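Local coordinates for protein glyoxalase-related enzyme, AraC type (Clostridium phytofermentans, PDB 3BT3) that is of unknown function but belongs to the glyoxalase-related VOC superfamily and is probably the sensing part of an AraC-type transcription regulator, at residues V36-E41 / I131-G136; D48-D53 / G58-V63; A103-V108 / D114-I119. All coordinates share one frame; numbering follows the deposited sequence.

The chain holds two mixed four-stranded sheets, and three contacts take different places about them. Contact 1 alone links the two: helix 32-41, packed along the sheet that holds strands 46-52 and 58-64, puts W38 against the end of strand 126-132 in the other sheet. Contact 2 is the hairpin 48-53/58-63, its centre about 15 Å from that of contact 1; V63 CG2 meets F39 CD2 at 3.8 Å. Contact 3, helix 101-110 against the loop 114-119, has its centre about 13 Å from that of contact 1, to which T132 N and Q115 O link it by a probable hydrogen bond of 3.1 Å. Contacts 2 and 3, centres about 27 Å apart, do not touch.

Contact 1. Residues V36-E41 / I131-G136; sequences VKWFEE and ITTTDG
The indole of W38 lies with one face over the chain at T133 and T134, while I131 CG2 and F39 CD1 meet its edge in the ring plane. In this VOC-superfamily fold helix 32-41 packs here against the end of strand 126-132 and the type I turn T133-G136 that follows. T133 CA sits over the six-membered ring, 3.8 Å from its centroid and 21° off the normal, a CH-pi contact that a broad, electron-rich indole suits well. T134 N lies above the same face. At the far rim T133 CG2 approaches W38 CZ3 at 3.6 Å, and at the near end T134 CB is 3.6 Å from W38 CD1. With CG anti to the backbone N (chi1 -177°), the indole is carried out from the helix and across the turn. W38 CZ3 in turn stands 4.1 Å above the centre of the F39 ring, and W113 joins W38 edge-to-face, extending the aromatic cluster.

The threonines suit this border because each offers carbon to the indole and oxygen to polar partners: T133 OG1 bonds to Y27 and T134 OG1 to K34. G136, with its positive phi, fits the last position of the turn. T133 OG1 also closes an ST turn, accepting from D135 N at 3.1 Å with an N-H...O angle of 144°.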
loop_
_atom_site.group_PDB
_atom_site.type_symbol
_atom_site.label_atom_id
_atom_site.label_comp_id
_atom_site.label_asym_id
_atom_site.label_seq_id
_atom_site.Cartn_x
_atom_site.Cartn_y
_atom_site.Cartn_z
ATOM N N VAL A 36 5.388 3.075 15.643
ATOM C CA VAL A 36 5.069 1.703 16.011
ATOM C C VAL A 36 4.276 1.639 17.322
ATOM O O VAL A 36 3.378 0.808 17.464
ATOM C CB VAL A 36 6.365 0.872 16.150
ATOM C CG1 VAL A 36 6.100 -0.405 16.912
ATOM C CG2 VAL A 36 6.914 0.552 14.781
ATOM N N LYS A 37 4.608 2.507 18.274
ATOM C CA LYS A 37 3.915 2.516 19.558
ATOM C C LYS A 37 2.481 2.968 19.347
ATOM O O LYS A 37 1.559 2.494 20.012
ATOM C CB LYS A 37 4.619 3.445 20.549
ATOM C CG LYS A 37 5.775 2.783 21.274
ATOM C CD LYS A 37 6.592 3.786 22.083
ATOM C CE LYS A 37 7.600 3.090 23.013
ATOM N NZ LYS A 37 8.576 2.210 22.291
ATOM N N TRP A 38 2.297 3.872 18.394
ATOM C CA TRP A 38 0.975 4.379 18.097
ATOM C C TRP A 38 0.126 3.253 17.499
ATOM O O TRP A 38 -0.998 3.001 17.953
ATOM C CB TRP A 38 1.068 5.552 17.125
ATOM C CG TRP A 38 -0.251 6.162 16.836
ATOM C CD1 TRP A 38 -0.906 7.099 17.585
ATOM C CD2 TRP A 38 -1.116 5.836 15.750
ATOM N NE1 TRP A 38 -2.132 7.375 17.033
ATOM C CE2 TRP A 38 -2.289 6.612 15.904
ATOM C CE3 TRP A 38 -1.018 4.965 14.659
ATOM C CZ2 TRP A 38 -3.364 6.533 15.008
ATOM C CZ3 TRP A 38 -2.087 4.889 13.766
ATOM C CH2 TRP A 38 -3.243 5.671 13.949
ATOM N N PHE A 39 0.669 2.567 16.495
ATOM C CA PHE A 39 -0.060 1.480 15.872
ATOM C C PHE A 39 -0.427 0.426 16.904
ATOM O O PHE A 39 -1.450 -0.246 16.779
ATOM C CB PHE A 39 0.767 0.830 14.759
ATOM C CG PHE A 39 0.547 1.436 13.406
ATOM C CD1 PHE A 39 1.324 2.501 12.968
ATOM C CD2 PHE A 39 -0.446 0.941 12.571
ATOM C CE1 PHE A 39 1.113 3.062 11.724
ATOM C CE2 PHE A 39 -0.667 1.495 11.319
ATOM C CZ PHE A 39 0.109 2.552 10.895
ATOM N N GLU A 40 0.416 0.277 17.922
ATOM C CA GLU A 40 0.172 -0.708 18.974
ATOM C C GLU A 40 -0.861 -0.226 19.996
ATOM O O GLU A 40 -1.842 -0.921 20.281
ATOM C CB GLU A 40 1.485 -1.062 19.703
ATOM C CG GLU A 40 2.411 -2.020 18.945
ATOM C CD GLU A 40 3.787 -2.209 19.616
ATOM O OE1 GLU A 40 4.561 -3.100 19.179
ATOM O OE2 GLU A 40 4.104 -1.465 20.570
ATOM N N GLU A 41 -0.649 0.968 20.531
ATOM C CA GLU A 41 -1.539 1.506 21.550
ATOM C C GLU A 41 -2.915 1.952 21.098
ATOM O O GLU A 41 -3.877 1.821 21.846
ATOM C CB GLU A 41 -0.859 2.670 22.269
ATOM C CG GLU A 41 0.390 2.280 23.030
ATOM C CD GLU A 41 1.116 3.486 23.597
ATOM O OE1 GLU A 41 0.450 4.312 24.261
ATOM O OE2 GLU A 41 2.344 3.608 23.376
ATOM N N ILE A 131 -8.804 7.960 10.192
ATOM C CA ILE A 131 -8.041 8.221 11.398
ATOM C C ILE A 131 -6.777 8.956 11.010
ATOM O O ILE A 131 -6.190 8.674 9.972
ATOM C CB ILE A 131 -7.643 6.898 12.087
ATOM C CG1 ILE A 131 -8.900 6.062 12.326
ATOM C CG2 ILE A 131 -6.916 7.170 13.406
ATOM C CD1 ILE A 131 -8.644 4.734 13.005
ATOM N N THR A 132 -6.374 9.910 11.837
ATOM C CA THR A 132 -5.152 10.654 11.598
ATOM C C THR A 132 -4.120 9.991 12.502
ATOM O O THR A 132 -4.373 9.821 13.693
ATOM C CB THR A 132 -5.307 12.119 12.007
ATOM O OG1 THR A 132 -6.373 12.715 11.258
ATOM C CG2 THR A 132 -4.012 12.876 11.744
ATOM N N THR A 133 -2.973 9.602 11.948
ATOM C CA THR A 133 -1.947 8.941 12.751
ATOM C C THR A 133 -1.116 9.943 13.521
ATOM O O THR A 133 -1.266 11.150 13.341
ATOM C CB THR A 133 -0.976 8.105 11.888
ATOM O OG1 THR A 133 -0.157 8.975 11.086
ATOM C CG2 THR A 133 -1.747 7.171 10.998
ATOM N N THR A 134 -0.229 9.428 14.368
ATOM C CA THR A 134 0.650 10.272 15.177
ATOM C C THR A 134 1.601 11.034 14.268
ATOM O O THR A 134 2.217 12.004 14.687
ATOM C CB THR A 134 1.503 9.434 16.178
ATOM O OG1 THR A 134 2.218 10.313 17.055
ATOM C CG2 THR A 134 2.521 8.577 15.438
ATOM N N ASP A 135 1.715 10.586 13.022
ATOM C CA ASP A 135 2.608 11.225 12.067
ATOM C C ASP A 135 1.890 12.208 11.158
ATOM O O ASP A 135 2.524 12.901 10.372
ATOM C CB ASP A 135 3.302 10.156 11.222
ATOM C CG ASP A 135 4.152 9.223 12.059
ATOM O OD1 ASP A 135 3.905 7.998 12.055
ATOM O OD2 ASP A 135 5.070 9.728 12.734
ATOM N N GLY A 136 0.564 12.253 11.254
ATOM C CA GLY A 136 -0.197 13.165 10.421
ATOM C C GLY A 136 -0.901 12.575 9.205
ATOM O O GLY A 136 -1.780 13.226 8.652
#

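Contact 2. Residues D48-D53 / G58-V63; sequences DIVARD and GDYGCV
I49 and G61 pair at the tight centre of this antiparallel beta hairpin, whose two strands are joined by backbone bonds, with the register shifted at two classic bulges. In this non-hydrogen-bonded pair the CA atoms are only 4.2 Å apart, and G61 CA also lies 3.4 Å from D48 O; glycine, with no side chain to place, suits so close an approach. Next to it D48 and C62 form a regular pair, D48 N and O bonding to C62 O and N. G58 allows a similar closeness near the turn, where its CA reaches A51 O at 3.3 Å in a CA-H...O contact, and I49 CG2 rests against the same CA. That methyl branch, anti to the backbone N, also lies over the centre of one face of the R52 guanidinium, which is held by a salt bridge to D33.

The other side is looser. D48 and V50 are exposed, and the one apolar side-chain contact there, V50 CB to Y60 CD2, spans 3.9 Å. Y60 continues outward to F84 and to F95 of the second subunit, so its large ring suits a place where the hairpin meets other surfaces. At the turn end the carboxylates of D53 and D59 come near each other, with D53 OD2 and D59 OD1 4.6 Å apart; both form salt bridges to K85, whose positive charge probably offsets their repulsion.

Each bulge gathers two N-H groups on a single carbonyl. Y60 O accepts from V50 N at 2.9 Å and from A51 N at 3.2 Å; A51 O takes a weak bond from Y60 N and a short, straight one from D59 N, at 2.6 Å and 168°.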
loop_
_atom_site.group_PDB
_atom_site.type_symbol
_atom_site.label_atom_id
_atom_site.label_comp_id
_atom_site.label_asym_id
_atom_site.label_seq_id
_atom_site.Cartn_x
_atom_site.Cartn_y
_atom_site.Cartn_z
ATOM N N ASP A 48 7.544 -4.213 14.591
ATOM C CA ASP A 48 8.917 -4.563 14.882
ATOM C C ASP A 48 9.846 -3.757 14.001
ATOM O O ASP A 48 9.612 -3.603 12.803
ATOM C CB ASP A 48 9.141 -6.064 14.670
ATOM C CG ASP A 48 10.553 -6.499 15.018
ATOM O OD1 ASP A 48 11.434 -6.429 14.134
ATOM O OD2 ASP A 48 10.787 -6.898 16.180
ATOM N N ILE A 49 10.892 -3.224 14.612
ATOM C CA ILE A 49 11.869 -2.435 13.893
ATOM C C ILE A 49 13.042 -3.352 13.570
ATOM O O ILE A 49 13.697 -3.883 14.458
ATOM C CB ILE A 49 12.301 -1.239 14.749
ATOM C CG1 ILE A 49 11.098 -0.297 14.918
ATOM C CG2 ILE A 49 13.499 -0.542 14.119
ATOM C CD1 ILE A 49 11.321 0.857 15.867
ATOM N N VAL A 50 13.293 -3.536 12.280
ATOM C CA VAL A 50 14.343 -4.426 11.804
ATOM C C VAL A 50 15.745 -3.840 11.706
ATOM O O VAL A 50 16.732 -4.563 11.837
ATOM C CB VAL A 50 13.934 -5.006 10.435
ATOM C CG1 VAL A 50 15.058 -5.846 9.848
ATOM C CG2 VAL A 50 12.672 -5.840 10.605
ATOM N N ALA A 51 15.846 -2.536 11.482
ATOM C CA ALA A 51 17.152 -1.900 11.364
ATOM C C ALA A 51 17.135 -0.452 11.850
ATOM O O ALA A 51 16.197 0.292 11.576
ATOM C CB ALA A 51 17.611 -1.956 9.923
ATOM N N ARG A 52 18.183 -0.055 12.567
ATOM C CA ARG A 52 18.291 1.310 13.086
ATOM C C ARG A 52 19.509 2.042 12.513
ATOM O O ARG A 52 20.414 1.412 11.971
ATOM C CB ARG A 52 18.385 1.278 14.618
ATOM C CG ARG A 52 17.171 0.677 15.288
ATOM C CD ARG A 52 17.393 0.459 16.770
ATOM N NE ARG A 52 16.173 -0.013 17.415
ATOM C CZ ARG A 52 15.068 0.720 17.557
ATOM N NH1 ARG A 52 15.033 1.971 17.102
ATOM N NH2 ARG A 52 13.990 0.199 18.137
ATOM N N ASP A 53 19.522 3.370 12.628
ATOM C CA ASP A 53 20.640 4.175 12.142
ATOM C C ASP A 53 21.678 4.346 13.249
ATOM O O ASP A 53 21.523 3.799 14.339
ATOM C CB ASP A 53 20.162 5.549 11.643
ATOM C CG ASP A 53 19.515 6.395 12.738
ATOM O OD1 ASP A 53 19.680 6.090 13.940
ATOM O OD2 ASP A 53 18.845 7.387 12.386
ATOM N N GLY A 58 14.848 3.922 13.818
ATOM C CA GLY A 58 14.580 2.888 12.839
ATOM C C GLY A 58 14.653 3.347 11.397
ATOM O O GLY A 58 14.119 4.396 11.057
ATOM N N ASP A 59 15.330 2.568 10.553
ATOM C CA ASP A 59 15.437 2.875 9.124
ATOM C C ASP A 59 14.384 2.047 8.406
ATOM O O ASP A 59 13.797 2.481 7.422
ATOM C CB ASP A 59 16.803 2.477 8.553
ATOM C CG ASP A 59 17.905 3.440 8.923
ATOM O OD1 ASP A 59 17.678 4.670 8.834
ATOM O OD2 ASP A 59 19.005 2.964 9.286
ATOM N N TYR A 60 14.167 0.838 8.907
ATOM C CA TYR A 60 13.202 -0.059 8.307
ATOM C C TYR A 60 12.486 -0.892 9.350
ATOM O O TYR A 60 13.083 -1.321 10.343
ATOM C CB TYR A 60 13.874 -1.008 7.310
ATOM C CG TYR A 60 12.875 -1.945 6.690
ATOM C CD1 TYR A 60 11.918 -1.470 5.793
ATOM C CD2 TYR A 60 12.822 -3.286 7.062
ATOM C CE1 TYR A 60 10.929 -2.301 5.293
ATOM C CE2 TYR A 60 11.836 -4.131 6.564
ATOM C CZ TYR A 60 10.894 -3.629 5.680
ATOM O OH TYR A 60 9.918 -4.446 5.175
ATOM N N GLY A 61 11.203 -1.121 9.107
ATOM C CA GLY A 61 10.407 -1.911 10.018
ATOM C C GLY A 61 9.028 -2.117 9.434
ATOM O O GLY A 61 8.804 -1.844 8.252
ATOM N N CYS A 62 8.096 -2.606 10.242
ATOM C CA CYS A 62 6.759 -2.786 9.735
ATOM C C CYS A 62 5.757 -2.995 10.836
ATOM O O CYS A 62 6.122 -3.267 11.979
ATOM C CB CYS A 62 6.715 -3.957 8.756
ATOM S SG CYS A 62 7.145 -5.518 9.492
ATOM N N VAL A 63 4.489 -2.830 10.481
ATOM C CA VAL A 63 3.389 -3.026 11.403
ATOM C C VAL A 63 2.335 -3.864 10.688
ATOM O O VAL A 63 2.165 -3.766 9.478
ATOM C CB VAL A 63 2.773 -1.673 11.867
ATOM C CG1 VAL A 63 3.771 -0.943 12.730
ATOM C CG2 VAL A 63 2.385 -0.812 10.664
#

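Contact 3. Residues A103-V108 / D114-I119; sequences ALHKYV and DQISDI
A water molecule bridges H105 to the facing loop, joining a helix and an irregular chain segment. It lies in the plane of the imidazole, 3.1 Å from H105 NE2, and donates to I116 O at 2.9 Å; a weaker bond runs to D118 OD1. S117 O also lies at the ring edge, 3.4 Å from H105 NE2. Histidine suits this border because its polar edge can meet water and carbonyls while its carbons pack on apolar neighbours. CG stands anti to the backbone N (chi1 -170°), which carries the imidazole off the helix toward the loop, where I116 CG1 approaches H105 CD2 at 3.5 Å, the two side chains crossing at a slant. I119 comes from the other end of the loop and brings its CD1 to within 4.0 Å of H105 CB.

One helical turn on, V108 CG1 meets I116 CG2 at 4.2 Å. Both residues are buried, and their branched side chains pack between helix and loop, whereas D118 stays exposed.

The loop connects helix 101-110 to strand 120-122 and runs beside strand 126-132, to which the backbone of S117 is bonded at S130. I116 thus lies between the helix and C129 and I131 of that strand, while A103, L104 and Y107 of the helix pack on G17, Y18 and R16 of the second subunit.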
loop_
_atom_site.group_PDB
_atom_site.type_symbol
_atom_site.label_atom_id
_atom_site.label_comp_id
_atom_site.label_asym_id
_atom_site.label_seq_id
_atom_site.Cartn_x
_atom_site.Cartn_y
_atom_site.Cartn_z
ATOM N N ALA A 103 -16.591 -1.523 16.258
ATOM C CA ALA A 103 -15.636 -1.975 17.255
ATOM C C ALA A 103 -14.341 -1.172 17.105
ATOM O O ALA A 103 -13.749 -0.764 18.099
ATOM C CB ALA A 103 -15.358 -3.471 17.090
ATOM N N LEU A 104 -13.903 -0.938 15.870
ATOM C CA LEU A 104 -12.677 -0.173 15.660
ATOM C C LEU A 104 -12.766 1.221 16.268
ATOM O O LEU A 104 -11.902 1.627 17.042
ATOM C CB LEU A 104 -12.354 -0.027 14.171
ATOM C CG LEU A 104 -11.235 0.983 13.872
ATOM C CD1 LEU A 104 -9.957 0.524 14.520
ATOM C CD2 LEU A 104 -11.031 1.126 12.375
ATOM N N HIS A 105 -13.815 1.950 15.910
ATOM C CA HIS A 105 -14.004 3.305 16.400
ATOM C C HIS A 105 -13.993 3.374 17.926
ATOM O O HIS A 105 -13.374 4.265 18.522
ATOM C CB HIS A 105 -15.313 3.857 15.855
ATOM C CG HIS A 105 -15.493 5.320 16.092
ATOM N ND1 HIS A 105 -15.811 5.840 17.327
ATOM C CD2 HIS A 105 -15.392 6.377 15.253
ATOM C CE1 HIS A 105 -15.899 7.156 17.238
ATOM N NE2 HIS A 105 -15.649 7.507 15.990
ATOM N N LYS A 106 -14.674 2.419 18.549
ATOM C CA LYS A 106 -14.755 2.355 19.998
ATOM C C LYS A 106 -13.387 2.032 20.602
ATOM O O LYS A 106 -13.006 2.590 21.640
ATOM C CB LYS A 106 -15.780 1.298 20.402
ATOM C CG LYS A 106 -15.959 1.115 21.896
ATOM C CD LYS A 106 -17.220 0.301 22.167
ATOM C CE LYS A 106 -17.404 -0.017 23.644
ATOM N NZ LYS A 106 -16.408 -1.022 24.131
ATOM N N TYR A 107 -12.647 1.139 19.949
ATOM C CA TYR A 107 -11.321 0.765 20.431
ATOM C C TYR A 107 -10.396 1.980 20.428
ATOM O O TYR A 107 -9.737 2.272 21.422
ATOM C CB TYR A 107 -10.730 -0.325 19.546
ATOM C CG TYR A 107 -9.480 -0.956 20.108
ATOM C CD1 TYR A 107 -9.541 -1.787 21.224
ATOM C CD2 TYR A 107 -8.238 -0.754 19.500
ATOM C CE1 TYR A 107 -8.404 -2.410 21.719
ATOM C CE2 TYR A 107 -7.092 -1.373 19.988
ATOM C CZ TYR A 107 -7.182 -2.203 21.097
ATOM O OH TYR A 107 -6.060 -2.852 21.569
ATOM N N VAL A 108 -10.354 2.677 19.296
ATOM C CA VAL A 108 -9.527 3.864 19.153
ATOM C C VAL A 108 -9.924 4.886 20.218
ATOM O O VAL A 108 -9.083 5.340 21.000
ATOM C CB VAL A 108 -9.686 4.492 17.738
ATOM C CG1 VAL A 108 -8.969 5.828 17.668
ATOM C CG2 VAL A 108 -9.122 3.549 16.681
ATOM N N ASP A 114 -8.404 10.908 19.899
ATOM C CA ASP A 114 -9.594 11.649 19.500
ATOM C C ASP A 114 -9.634 12.107 18.056
ATOM O O ASP A 114 -10.661 12.604 17.598
ATOM C CB ASP A 114 -9.805 12.862 20.411
ATOM C CG ASP A 114 -10.546 12.501 21.685
ATOM O OD1 ASP A 114 -11.542 11.743 21.582
ATOM O OD2 ASP A 114 -10.148 12.969 22.779
ATOM N N GLN A 115 -8.525 11.940 17.340
ATOM C CA GLN A 115 -8.467 12.341 15.944
ATOM C C GLN A 115 -8.925 11.200 15.037
ATOM O O GLN A 115 -8.144 10.628 14.268
ATOM C CB GLN A 115 -7.052 12.773 15.575
ATOM C CG GLN A 115 -6.493 13.876 16.447
ATOM C CD GLN A 115 -5.104 14.287 16.006
ATOM O OE1 GLN A 115 -4.931 14.857 14.929
ATOM N NE2 GLN A 115 -4.101 13.987 16.829
ATOM N N ILE A 116 -10.205 10.878 15.158
ATOM C CA ILE A 116 -10.865 9.837 14.385
ATOM C C ILE A 116 -12.214 10.450 14.008
ATOM O O ILE A 116 -12.946 10.916 14.873
ATOM C CB ILE A 116 -11.090 8.566 15.245
ATOM C CG1 ILE A 116 -12.166 7.670 14.627
ATOM C CG2 ILE A 116 -11.533 8.952 16.638
ATOM C CD1 ILE A 116 -11.810 7.100 13.292
ATOM N N SER A 117 -12.532 10.475 12.722
ATOM C CA SER A 117 -13.797 11.040 12.269
ATOM C C SER A 117 -14.932 10.107 12.661
ATOM O O SER A 117 -14.696 8.962 13.039
ATOM C CB SER A 117 -13.800 11.194 10.746
ATOM O OG SER A 117 -13.960 9.932 10.127
ATOM N N ASP A 118 -16.162 10.599 12.581
ATOM C CA ASP A 118 -17.314 9.765 12.895
ATOM C C ASP A 118 -17.515 8.782 11.743
ATOM O O ASP A 118 -17.002 8.987 10.645
ATOM C CB ASP A 118 -18.579 10.623 13.065
ATOM C CG ASP A 118 -18.662 11.302 14.435
ATOM O OD1 ASP A 118 -18.789 10.587 15.459
ATOM O OD2 ASP A 118 -18.602 12.551 14.485
ATOM N N ILE A 119 -18.242 7.703 12.006
ATOM C CA ILE A 119 -18.538 6.709 10.982
ATOM C C ILE A 119 -19.695 7.228 10.125
ATOM O O ILE A 119 -20.708 7.686 10.648
ATOM C CB ILE A 119 -18.957 5.369 11.614
ATOM C CG1 ILE A 119 -17.769 4.746 12.350
ATOM C CG2 ILE A 119 -19.494 4.426 10.535
ATOM C CD1 ILE A 119 -18.061 3.391 12.973
HETATM O O HOH W 1 -15.625 10.627 15.998
#